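Side-chain contacts in Phosphoglucomutase/phosphomannomutase family protein (Burkholderia thailandensis, PDB 3UW2), which probably moves a phosphate group between positions of a sugar phosphate, as a metal-dependent phosphohexose mutase: residues R314-R317 against E322-M325; I302-D305 against N311-R314; G80-G85 against S123-T128; G138-L143 against D264-R269. One frame throughout, in Å; residues are numbered along the deposited sequence. Where two conformers were deposited one is given.

Interaction 1 of 4, residues R314-R317 against E322-M325; sequences RWVR and EPLM
V316 presses its CG1 methyl against the start of strand 322-326, and here the contact is tight: V316 CG1 lies 3.5 Å from P323 N and 3.6 Å from E322 N, so one methyl covers the backbone where the strand begins. The same methyl touches the pyrrolidine ring, V316 CG1 to P323 CD being 3.8 Å. CG1 stands anti to the backbone N (chi1 163°), which carries it from the helix to the strand, while CG2 lies beside the N. V316 is buried, and its side chain also packs on I302 of the neighbouring strand 301-305. The residues belong to the beta-alpha-beta unit of strand 301-305, helix 311-318 and strand 322-326 in the third alpha/beta/alpha domain; the contact joins the last turn of its helix to the second strand, with four residues between the two segments. P323 is shared by the tight and the loose half, since its ring takes V316 on CB and CD and R317 on CD and CG. R317, on the exposed side, crosses the proline at about a right angle. Its CG rests 3.7 Å from P323 CD; the chain, extended from CG to NE, passes across the ring, and R317 NE comes 3.9 Å from P323 CG. The guanidinium meets that carbon obliquely and makes no hydrogen bond to the strand. E322 points its side chain away from the helix; it is exposed and was modelled in two conformers.

Interaction 2 of 4, residues I302-D305 against N311-R314; sequences IIYD and NLAR
Y304 lays one face of its ring against L312: the CB of L312 sits 4.1 Å from the ring centroid and 16° off the ring normal, a CH-pi contact displaced toward the hydroxyl-bearing rim, with Y304 CZ 4.0 Å from L312 CB. The leucine runs back along the ring, so that its CD1 reaches the other end, 4.0 Å from Y304 CG; the two side chains run antiparallel, CB over the hydroxyl end of the ring and CD1 over its CG end. With chi1 at 52°, Y304 CG stands between the backbone N and the carbonyl carbon, and the ring reaches across from strand 301-305 to the first turn of helix 311-318. Its hydroxyl ends beside A313, the OH of Y304 being 3.6 Å from A313 CB. This is the strand-to-helix step of a beta-alpha-beta unit; L286 of helix 282-296 also packs on Y304, and M287 of that helix on L312. Y304 OH and A313 N approach at too poor an angle to bond directly. A water bridges them instead, 3.1 Å from Y304 OH and 3.1 Å from A313 N, whose N-H it accepts. The apolar overlap thus carries the packing, while the water gives both polar atoms a partner inside a buried contact.

Interaction 3 of 4, residues G80-G85 against S123-T128; sequences GALADG and SCIVVT. With EDO (1,2-ethanediol), chain D.
L82 reaches from helix 75-88 toward strand 124-127 and sets one methyl, CD2, between two side chains of the strand. L82 CD2 lies 3.6 Å from I125 CG2 and 3.8 Å from V127 CG2, touching the same face of the strand at two residues spaced by one. The leucine lies at a slant to I125 and runs antiparallel to the side chain of V127. I125 meets it through both branches: the CG2 methyl, anti to the backbone N, takes the closer approach, and CD1 comes to 4.1 Å from L82 CD1. In V127 it is CG2 that faces L82. The leucine CG is anti to its own N (chi1 173°), which puts CG, and with it CD2, against the strand. V126, between I125 and V127, points away from the helix. This is helix-on-sheet packing in the first alpha/beta/alpha domain, with V67 of strand 64-69 also under L82 and F53 of helix 43-59 on I125. Elsewhere on helix 75-88, an ethanediol, probably from the crystallisation liquor, donates from its O2 to G80 O (3.1 Å) and from its O1 to D84 OD1 (3.0 Å); D84 OD2 forms a salt bridge with R47. No hydrogen bond links the helical segment to the strand, so the join depends on the fit of buried methyls and on dispersion, with no polar group fixing its direction.

Interaction 4 of 4, residues G138-L143 against D264-R269; sequences GFKMVL and DGDGDR. With ZN (zinc ion), chain K; PO4 (phosphate ion), chain B.
K140 NZ donates to two aspartates of the zinc-binding loop 264-269, joining a strand of the first alpha/beta/alpha domain to the metal site of the second, in the Asp-Gly-Asp-Gly-Asp arrangement of the phosphohexose mutases. The bonds are salt bridges, 2.7 Å from K140 NZ to D266 OD2 and 3.0 Å to D268 OD2, each meeting its oxygen on the syn side but 26° and 35° out of the carboxylate plane. Zinc takes the remaining oxygens: D266 OD1 and D268 OD1 bind it, with D264 OD2 as the third protein ligand at 2.2 Å. Each of the D266 and D268 carboxylates thus bridges zinc and lysine, one oxygen to each, and the two cations would be expected to share its charge. The fourth ligand is O2 of a phosphate, probably from the crystallisation liquor, whose O4 accepts from K140 NZ at 2.7 Å, and H131 also binds this anion. Farther out, the lysine chain, extended beyond CG, spans the gap between strand 136-143 and the loop. D266 OD2 has a second partner in the T101 hydroxyl, which should help fix the carboxylate. D264 is held from its own loop: a type I turn from D264 to G267 curls the backbone round it, and G267 N makes a weak bond to D264 OD1, joined there by R269 N. R269, bent at chi3, brings NE to D264 OD2 at 2.9 Å; the oxygen lies nearly in the guanidinium plane, while NE stands 42° out of the carboxylate plane.

In the fold
From the N terminus, interaction 3 comes first, closing a loop of 37 residues between helix 75-88 and strand 124-127 in the first domain. Interaction 4 follows in series: its strand 136-143 is the antiparallel neighbour of strand 124-127, and 120 residues later loop 264-269 brings the second domain to it. Interactions 2 and 1 come last, both in the third domain. Each closes a short loop, strand to helix and then helix to strand; their segments overlap at R314, which makes neither contact, and together they complete one beta-alpha-beta unit whose strands 301-305 and 322-326 are hydrogen-bonded neighbours. No contacts cross or nest. Centres of interactions 1 and 3 lie about 39 Å apart, on opposite sides of the chain's centre.

Interaction 1 of 4, residues R314-R317 against E322-M325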
loop_
_atom_site.group_PDB
_atom_site.type_symbol
_atom_site.label_atom_id
_atom_site.label_comp_id
_atom_site.label_asym_id
_atom_site.label_seq_id
_atom_site.Cartn_x
_atom_site.Cartn_y
_atom_site.Cartn_z
ATOM N N ARG A 314 1.353 -9.172 21.246
ATOM C CA ARG A 314 1.765 -10.356 21.988
ATOM C C ARG A 314 2.617 -11.293 21.098
ATOM O O ARG A 314 3.699 -11.779 21.491
ATOM C CB ARG A 314 0.529 -11.102 22.503
ATOM C CG ARG A 314 0.907 -12.377 23.266
ATOM C CD ARG A 314 -0.306 -13.248 23.630
ATOM N NE ARG A 314 -0.826 -12.737 24.887
ATOM C CZ ARG A 314 -0.234 -12.896 26.080
ATOM N NH1 ARG A 314 0.891 -13.591 26.198
ATOM N NH2 ARG A 314 -0.775 -12.371 27.170
ATOM N N TRP A 315 2.148 -11.498 19.873
ATOM C CA TRP A 315 2.882 -12.309 18.920
ATOM C C TRP A 315 4.292 -11.789 18.738
ATOM O O TRP A 315 5.293 -12.567 18.835
ATOM C CB TRP A 315 2.116 -12.304 17.619
ATOM C CG TRP A 315 2.812 -13.059 16.541
ATOM C CD1 TRP A 315 3.746 -12.566 15.650
ATOM C CD2 TRP A 315 2.674 -14.499 16.205
ATOM N NE1 TRP A 315 4.179 -13.563 14.821
ATOM C CE2 TRP A 315 3.560 -14.732 15.074
ATOM C CE3 TRP A 315 1.907 -15.559 16.696
ATOM C CZ2 TRP A 315 3.683 -15.981 14.480
ATOM C CZ3 TRP A 315 2.020 -16.829 16.072
ATOM C CH2 TRP A 315 2.905 -17.031 15.001
ATOM N N VAL A 316 4.408 -10.487 18.483
ATOM C CA VAL A 316 5.738 -9.916 18.205
ATOM C C VAL A 316 6.648 -10.066 19.441
ATOM O O VAL A 316 7.813 -10.467 19.297
ATOM C CB VAL A 316 5.692 -8.424 17.778
ATOM C CG1 VAL A 316 7.088 -7.761 17.898
ATOM C CG2 VAL A 316 5.107 -8.303 16.350
ATOM N N ARG A 317 6.099 -9.851 20.630
ATOM C CA ARG A 317 6.887 -10.044 21.873
ATOM C C ARG A 317 7.309 -11.457 22.104
ATOM O O ARG A 317 8.474 -11.689 22.446
ATOM C CB ARG A 317 6.206 -9.544 23.124
ATOM C CG ARG A 317 6.090 -8.044 23.150
ATOM C CD ARG A 317 5.389 -7.643 24.419
ATOM N NE ARG A 317 4.629 -6.412 24.205
ATOM C CZ ARG A 317 3.306 -6.345 24.357
ATOM N NH1 ARG A 317 2.609 -7.420 24.752
ATOM N NH2 ARG A 317 2.684 -5.205 24.149
ATOM N N GLU A 322 10.003 -6.158 19.241
ATOM C CA GLU A 322 9.301 -5.078 19.943
ATOM C C GLU A 322 8.218 -4.500 19.030
ATOM O O GLU A 322 8.548 -3.904 17.967
ATOM C CB GLU A 322 10.269 -3.967 20.377
ATOM C CG GLU A 322 11.416 -4.385 21.285
ATOM C CD GLU A 322 11.034 -4.580 22.757
ATOM O OE1 GLU A 322 11.595 -5.501 23.380
ATOM O OE2 GLU A 322 10.198 -3.829 23.301
ATOM N N PRO A 323 6.933 -4.666 19.415
ATOM C CA PRO A 323 5.822 -4.177 18.514
ATOM C C PRO A 323 5.772 -2.652 18.563
ATOM O O PRO A 323 6.019 -2.078 19.646
ATOM C CB PRO A 323 4.540 -4.763 19.148
ATOM C CG PRO A 323 4.913 -4.907 20.626
ATOM C CD PRO A 323 6.395 -5.229 20.695
ATOM N N LEU A 324 5.479 -2.006 17.431
ATOM C CA LEU A 324 5.388 -0.538 17.423
ATOM C C LEU A 324 4.132 -0.199 16.667
ATOM O O LEU A 324 4.077 -0.201 15.438
ATOM C CB LEU A 324 6.631 0.131 16.773
ATOM C CG LEU A 324 6.925 1.597 17.148
ATOM C CD1 LEU A 324 8.173 2.033 16.327
ATOM C CD2 LEU A 324 5.831 2.550 16.796
ATOM N N MET A 325 3.109 0.102 17.422
ATOM C CA MET A 325 1.857 0.457 16.819
ATOM C C MET A 325 1.899 1.880 16.377
ATOM O O MET A 325 2.223 2.771 17.172
ATOM C CB MET A 325 0.672 0.171 17.771
ATOM C CG MET A 325 -0.641 0.489 17.113
ATOM S SD MET A 325 -2.041 -0.099 18.074
ATOM C CE MET A 325 -1.847 0.840 19.576
#

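Interaction 2 of 4, residues I302-D305 against N311-R314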
loop_
_atom_site.group_PDB
_atom_site.type_symbol
_atom_site.label_atom_id
_atom_site.label_comp_id
_atom_site.label_asym_id
_atom_site.label_seq_id
_atom_site.Cartn_x
_atom_site.Cartn_y
_atom_site.Cartn_z
ATOM N N ILE A 302 8.792 -4.057 15.096
ATOM C CA ILE A 302 7.930 -4.403 13.949
ATOM C C ILE A 302 6.821 -3.382 13.997
ATOM O O ILE A 302 6.150 -3.239 15.043
ATOM C CB ILE A 302 7.321 -5.820 14.110
ATOM C CG1 ILE A 302 8.428 -6.892 14.276
ATOM C CG2 ILE A 302 6.306 -6.130 12.964
ATOM C CD1 ILE A 302 9.363 -7.063 13.080
ATOM N N ILE A 303 6.677 -2.617 12.930
ATOM C CA ILE A 303 5.697 -1.516 12.879
ATOM C C ILE A 303 4.364 -1.957 12.242
ATOM O O ILE A 303 4.359 -2.596 11.205
ATOM C CB ILE A 303 6.269 -0.305 12.090
ATOM C CG1 ILE A 303 7.591 0.188 12.769
ATOM C CG2 ILE A 303 5.206 0.845 12.046
ATOM C CD1 ILE A 303 8.509 1.070 11.863
ATOM N N TYR A 304 3.237 -1.591 12.848
ATOM C CA TYR A 304 1.983 -1.802 12.187
ATOM C C TYR A 304 1.033 -0.671 12.618
ATOM O O TYR A 304 1.367 0.103 13.516
ATOM C CB TYR A 304 1.413 -3.166 12.582
ATOM C CG TYR A 304 1.333 -3.384 14.095
ATOM C CD1 TYR A 304 0.147 -3.103 14.813
ATOM C CD2 TYR A 304 2.423 -3.890 14.797
ATOM C CE1 TYR A 304 0.060 -3.326 16.176
ATOM C CE2 TYR A 304 2.350 -4.133 16.168
ATOM C CZ TYR A 304 1.165 -3.854 16.848
ATOM O OH TYR A 304 1.086 -4.106 18.214
ATOM N N ASP A 305 -0.162 -0.594 12.035
ATOM C CA ASP A 305 -1.012 0.576 12.271
ATOM C C ASP A 305 -2.133 0.233 13.262
ATOM O O ASP A 305 -2.361 -0.935 13.592
ATOM C CB ASP A 305 -1.496 1.128 10.912
ATOM C CG ASP A 305 -2.590 0.234 10.240
ATOM O OD1 ASP A 305 -2.393 -1.002 10.079
ATOM O OD2 ASP A 305 -3.666 0.797 9.891
ATOM N N ASN A 311 -3.854 -9.124 18.470
ATOM C CA ASN A 311 -2.907 -10.271 18.566
ATOM C C ASN A 311 -1.470 -9.981 18.167
ATOM O O ASN A 311 -0.559 -10.703 18.537
ATOM C CB ASN A 311 -3.414 -11.469 17.737
ATOM C CG ASN A 311 -4.669 -12.073 18.307
ATOM O OD1 ASN A 311 -4.842 -12.137 19.524
ATOM N ND2 ASN A 311 -5.543 -12.556 17.426
ATOM N N LEU A 312 -1.255 -8.939 17.392
ATOM C CA LEU A 312 0.101 -8.642 16.961
ATOM C C LEU A 312 1.108 -8.286 18.071
ATOM O O LEU A 312 2.245 -8.764 18.051
ATOM C CB LEU A 312 0.075 -7.524 15.865
ATOM C CG LEU A 312 0.221 -7.995 14.428
ATOM C CD1 LEU A 312 -0.293 -6.959 13.401
ATOM C CD2 LEU A 312 1.715 -8.251 14.185
ATOM N N ALA A 313 0.711 -7.445 19.008
ATOM C CA ALA A 313 1.620 -7.032 20.087
ATOM C C ALA A 313 2.231 -8.266 20.782
ATOM O O ALA A 313 3.461 -8.367 20.916
ATOM C CB ALA A 313 0.886 -6.161 21.118
ATOM N N ARG A 314 1.353 -9.172 21.246
ATOM C CA ARG A 314 1.765 -10.356 21.988
ATOM C C ARG A 314 2.617 -11.293 21.098
ATOM O O ARG A 314 3.699 -11.779 21.491
ATOM C CB ARG A 314 0.529 -11.102 22.503
ATOM C CG ARG A 314 0.907 -12.377 23.266
ATOM C CD ARG A 314 -0.306 -13.248 23.630
ATOM N NE ARG A 314 -0.826 -12.737 24.887
ATOM C CZ ARG A 314 -0.234 -12.896 26.080
ATOM N NH1 ARG A 314 0.891 -13.591 26.198
ATOM N NH2 ARG A 314 -0.775 -12.371 27.170
HETATM O O HOH W 1 -1.661 -5.556 18.654
#

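Interaction 3 of 4, residues G80-G85 against S123-T128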
loop_
_atom_site.group_PDB
_atom_site.type_symbol
_atom_site.label_atom_id
_atom_site.label_comp_id
_atom_site.label_asym_id
_atom_site.label_seq_id
_atom_site.Cartn_x
_atom_site.Cartn_y
_atom_site.Cartn_z
ATOM N N GLY A 80 3.710 11.085 -20.575
ATOM C CA GLY A 80 4.441 11.988 -21.526
ATOM C C GLY A 80 4.327 13.485 -21.128
ATOM O O GLY A 80 5.311 14.203 -21.198
ATOM N N ALA A 81 3.148 13.975 -20.702
ATOM C CA ALA A 81 2.964 15.370 -20.339
ATOM C C ALA A 81 3.758 15.666 -19.070
ATOM O O ALA A 81 4.345 16.742 -18.873
ATOM C CB ALA A 81 1.445 15.684 -20.112
ATOM N N LEU A 82 3.798 14.673 -18.206
ATOM C CA LEU A 82 4.469 14.817 -16.904
ATOM C C LEU A 82 5.936 14.986 -17.190
ATOM O O LEU A 82 6.571 15.895 -16.634
ATOM C CB LEU A 82 4.225 13.570 -16.025
ATOM C CG LEU A 82 5.005 13.522 -14.689
ATOM C CD1 LEU A 82 4.406 14.530 -13.729
ATOM C CD2 LEU A 82 4.983 12.114 -14.087
ATOM N N ALA A 83 6.467 14.131 -18.065
ATOM C CA ALA A 83 7.889 14.178 -18.428
ATOM C C ALA A 83 8.264 15.521 -19.074
ATOM O O ALA A 83 9.356 16.059 -18.785
ATOM C CB ALA A 83 8.291 12.977 -19.348
ATOM N N ASP A 84 7.397 16.035 -19.963
ATOM C CA ASP A 84 7.604 17.371 -20.576
ATOM C C ASP A 84 7.772 18.462 -19.483
ATOM O O ASP A 84 8.615 19.344 -19.605
ATOM C CB ASP A 84 6.447 17.787 -21.505
ATOM C CG ASP A 84 6.317 16.898 -22.749
ATOM O OD1 ASP A 84 7.293 16.273 -23.252
ATOM O OD2 ASP A 84 5.204 16.835 -23.242
ATOM N N GLY A 85 6.932 18.400 -18.460
ATOM C CA GLY A 85 6.892 19.387 -17.362
ATOM C C GLY A 85 8.146 19.312 -16.499
ATOM O O GLY A 85 8.710 20.369 -16.086
ATOM N N SER A 123 14.519 10.260 -7.015
ATOM C CA SER A 123 13.090 10.714 -6.950
ATOM C C SER A 123 12.290 9.985 -8.043
ATOM O O SER A 123 12.868 9.608 -9.045
ATOM C CB SER A 123 13.025 12.232 -7.171
ATOM O OG SER A 123 13.812 12.876 -6.180
ATOM N N CYS A 124 10.985 9.748 -7.864
ATOM C CA CYS A 124 10.202 9.137 -8.961
ATOM C C CYS A 124 8.800 9.558 -8.865
ATOM O O CYS A 124 8.338 9.907 -7.758
ATOM C CB CYS A 124 10.213 7.607 -8.944
ATOM S SG CYS A 124 9.525 6.861 -7.442
ATOM N N ILE A 125 8.102 9.471 -9.985
ATOM C CA ILE A 125 6.671 9.706 -9.951
ATOM C C ILE A 125 6.048 8.555 -10.751
ATOM O O ILE A 125 6.478 8.269 -11.850
ATOM C CB ILE A 125 6.302 11.037 -10.620
ATOM C CG1 ILE A 125 6.957 12.194 -9.874
ATOM C CG2 ILE A 125 4.784 11.203 -10.631
ATOM C CD1 ILE A 125 6.870 13.515 -10.661
ATOM N N VAL A 126 5.066 7.887 -10.182
ATOM C CA VAL A 126 4.404 6.824 -10.883
ATOM C C VAL A 126 3.027 7.359 -11.246
ATOM O O VAL A 126 2.284 7.858 -10.372
ATOM C CB VAL A 126 4.354 5.500 -10.061
ATOM C CG1 VAL A 126 3.709 4.387 -10.934
ATOM C CG2 VAL A 126 5.790 5.040 -9.649
ATOM N N VAL A 127 2.675 7.301 -12.543
ATOM C CA VAL A 127 1.289 7.752 -12.891
ATOM C C VAL A 127 0.351 6.539 -12.746
ATOM O O VAL A 127 0.431 5.590 -13.565
ATOM C CB VAL A 127 1.302 8.220 -14.378
ATOM C CG1 VAL A 127 -0.073 8.771 -14.791
ATOM C CG2 VAL A 127 2.409 9.297 -14.575
ATOM N N THR A 128 -0.572 6.536 -11.758
ATOM C CA THR A 128 -1.333 5.381 -11.548
ATOM C C THR A 128 -2.602 5.829 -10.786
ATOM O O THR A 128 -2.583 6.814 -10.023
ATOM C CB THR A 128 -0.599 4.290 -10.711
ATOM O OG1 THR A 128 -1.548 3.247 -10.392
ATOM C CG2 THR A 128 -0.128 4.889 -9.412
HETATM C C1 EDO D . 9.292 13.115 -23.627
HETATM O O1 EDO D . 9.490 14.275 -22.732
HETATM C C2 EDO D . 8.214 12.127 -23.093
HETATM O O2 EDO D . 6.951 12.759 -23.401
#

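Interaction 4 of 4, residues G138-L143 against D264-R269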
loop_
_atom_site.group_PDB
_atom_site.type_symbol
_atom_site.label_atom_id
_atom_site.label_comp_id
_atom_site.label_asym_id
_atom_site.label_seq_id
_atom_site.Cartn_x
_atom_site.Cartn_y
_atom_site.Cartn_z
ATOM N N GLY A 138 -3.664 9.304 -11.499
ATOM C CA GLY A 138 -3.075 9.998 -10.347
ATOM C C GLY A 138 -1.608 9.897 -10.351
ATOM O O GLY A 138 -1.014 9.384 -11.359
ATOM N N PHE A 139 -0.977 10.369 -9.267
ATOM C CA PHE A 139 0.497 10.363 -9.230
ATOM C C PHE A 139 0.962 10.007 -7.821
ATOM O O PHE A 139 0.488 10.606 -6.828
ATOM C CB PHE A 139 1.035 11.748 -9.614
ATOM C CG PHE A 139 0.483 12.272 -10.949
ATOM C CD1 PHE A 139 1.208 12.133 -12.107
ATOM C CD2 PHE A 139 -0.783 12.936 -10.998
ATOM C CE1 PHE A 139 0.706 12.601 -13.324
ATOM C CE2 PHE A 139 -1.294 13.410 -12.202
ATOM C CZ PHE A 139 -0.535 13.238 -13.390
ATOM N N LYS A 140 1.865 9.049 -7.740
ATOM C CA LYS A 140 2.483 8.639 -6.485
ATOM C C LYS A 140 3.908 9.165 -6.569
ATOM O O LYS A 140 4.546 8.918 -7.577
ATOM C CB LYS A 140 2.395 7.092 -6.351
ATOM C CG LYS A 140 0.951 6.618 -6.005
ATOM C CD LYS A 140 0.859 5.118 -5.612
ATOM C CE LYS A 140 -0.542 4.780 -5.123
ATOM N NZ LYS A 140 -0.848 3.330 -5.175
ATOM N N MET A 141 4.378 9.927 -5.553
ATOM C CA MET A 141 5.590 10.738 -5.699
ATOM C C MET A 141 6.642 10.447 -4.635
ATOM O O MET A 141 6.336 10.471 -3.436
ATOM C CB MET A 141 5.214 12.192 -5.622
ATOM C CG MET A 141 4.390 12.639 -6.861
ATOM S SD MET A 141 3.567 14.222 -6.589
ATOM C CE MET A 141 2.346 13.794 -5.352
ATOM N N VAL A 142 7.854 10.163 -5.072
ATOM C CA VAL A 142 8.965 10.002 -4.120
ATOM C C VAL A 142 9.979 11.083 -4.392
ATOM O O VAL A 142 10.560 11.154 -5.483
ATOM C CB VAL A 142 9.549 8.584 -4.155
ATOM C CG1 VAL A 142 10.818 8.532 -3.260
ATOM C CG2 VAL A 142 8.484 7.587 -3.647
ATOM N N LEU A 143 10.227 11.928 -3.389
ATOM C CA LEU A 143 11.166 13.056 -3.589
ATOM C C LEU A 143 12.449 12.842 -2.736
ATOM O O LEU A 143 12.409 12.889 -1.520
ATOM C CB LEU A 143 10.499 14.389 -3.291
ATOM C CG LEU A 143 11.470 15.585 -3.039
ATOM C CD1 LEU A 143 12.245 15.967 -4.292
ATOM C CD2 LEU A 143 10.813 16.799 -2.369
ATOM N N ASP A 264 -3.610 -5.562 -6.411
ATOM C CA ASP A 264 -4.363 -4.383 -6.745
ATOM C C ASP A 264 -3.794 -3.794 -8.057
ATOM O O ASP A 264 -2.843 -4.338 -8.614
ATOM C CB ASP A 264 -4.359 -3.382 -5.596
ATOM C CG ASP A 264 -3.072 -2.611 -5.482
ATOM O OD1 ASP A 264 -1.990 -3.001 -5.973
ATOM O OD2 ASP A 264 -3.170 -1.625 -4.767
ATOM N N GLY A 265 -4.408 -2.727 -8.570
ATOM C CA GLY A 265 -4.110 -2.348 -9.979
ATOM C C GLY A 265 -2.707 -1.884 -10.254
ATOM O O GLY A 265 -2.275 -1.954 -11.400
ATOM N N ASP A 266 -1.942 -1.410 -9.234
ATOM C CA ASP A 266 -0.560 -1.062 -9.541
ATOM C C ASP A 266 0.488 -1.959 -8.844
ATOM O O ASP A 266 1.708 -1.702 -8.929
ATOM C CB ASP A 266 -0.279 0.455 -9.269
ATOM C CG ASP A 266 -0.421 0.810 -7.795
ATOM O OD1 ASP A 266 -1.123 0.036 -7.133
ATOM O OD2 ASP A 266 0.121 1.808 -7.247
ATOM N N GLY A 267 0.043 -2.981 -8.141
ATOM C CA GLY A 267 0.980 -3.999 -7.609
ATOM C C GLY A 267 1.622 -3.594 -6.236
ATOM O O GLY A 267 2.563 -4.213 -5.807
ATOM N N ASP A 268 1.158 -2.547 -5.568
ATOM C CA ASP A 268 1.785 -2.266 -4.236
ATOM C C ASP A 268 0.939 -2.913 -3.090
ATOM O O ASP A 268 1.188 -2.675 -1.912
ATOM C CB ASP A 268 2.067 -0.778 -4.027
ATOM C CG ASP A 268 0.806 0.029 -3.892
ATOM O OD1 ASP A 268 -0.253 -0.591 -4.012
ATOM O OD2 ASP A 268 0.848 1.269 -3.701
ATOM N N ARG A 269 -0.054 -3.743 -3.455
ATOM C CA ARG A 269 -0.803 -4.487 -2.455
ATOM C C ARG A 269 -1.060 -5.923 -2.918
ATOM O O ARG A 269 -1.408 -6.147 -4.104
ATOM C CB ARG A 269 -2.149 -3.839 -2.137
ATOM C CG ARG A 269 -2.055 -2.468 -1.504
ATOM C CD ARG A 269 -3.428 -2.010 -0.989
ATOM N NE ARG A 269 -4.283 -1.520 -2.067
ATOM C CZ ARG A 269 -5.579 -1.219 -1.941
ATOM N NH1 ARG A 269 -6.207 -1.340 -0.764
ATOM N NH2 ARG A 269 -6.251 -0.786 -3.005
HETATM ZN ZN ZN K . -1.935 0.157 -5.095
HETATM P P PO4 B . -4.037 2.527 -4.284
HETATM O O2 PO4 B . -3.129 1.427 -3.745
HETATM O O3 PO4 B . -5.390 2.457 -3.616
HETATM O O4 PO4 B . -3.394 3.876 -4.336
#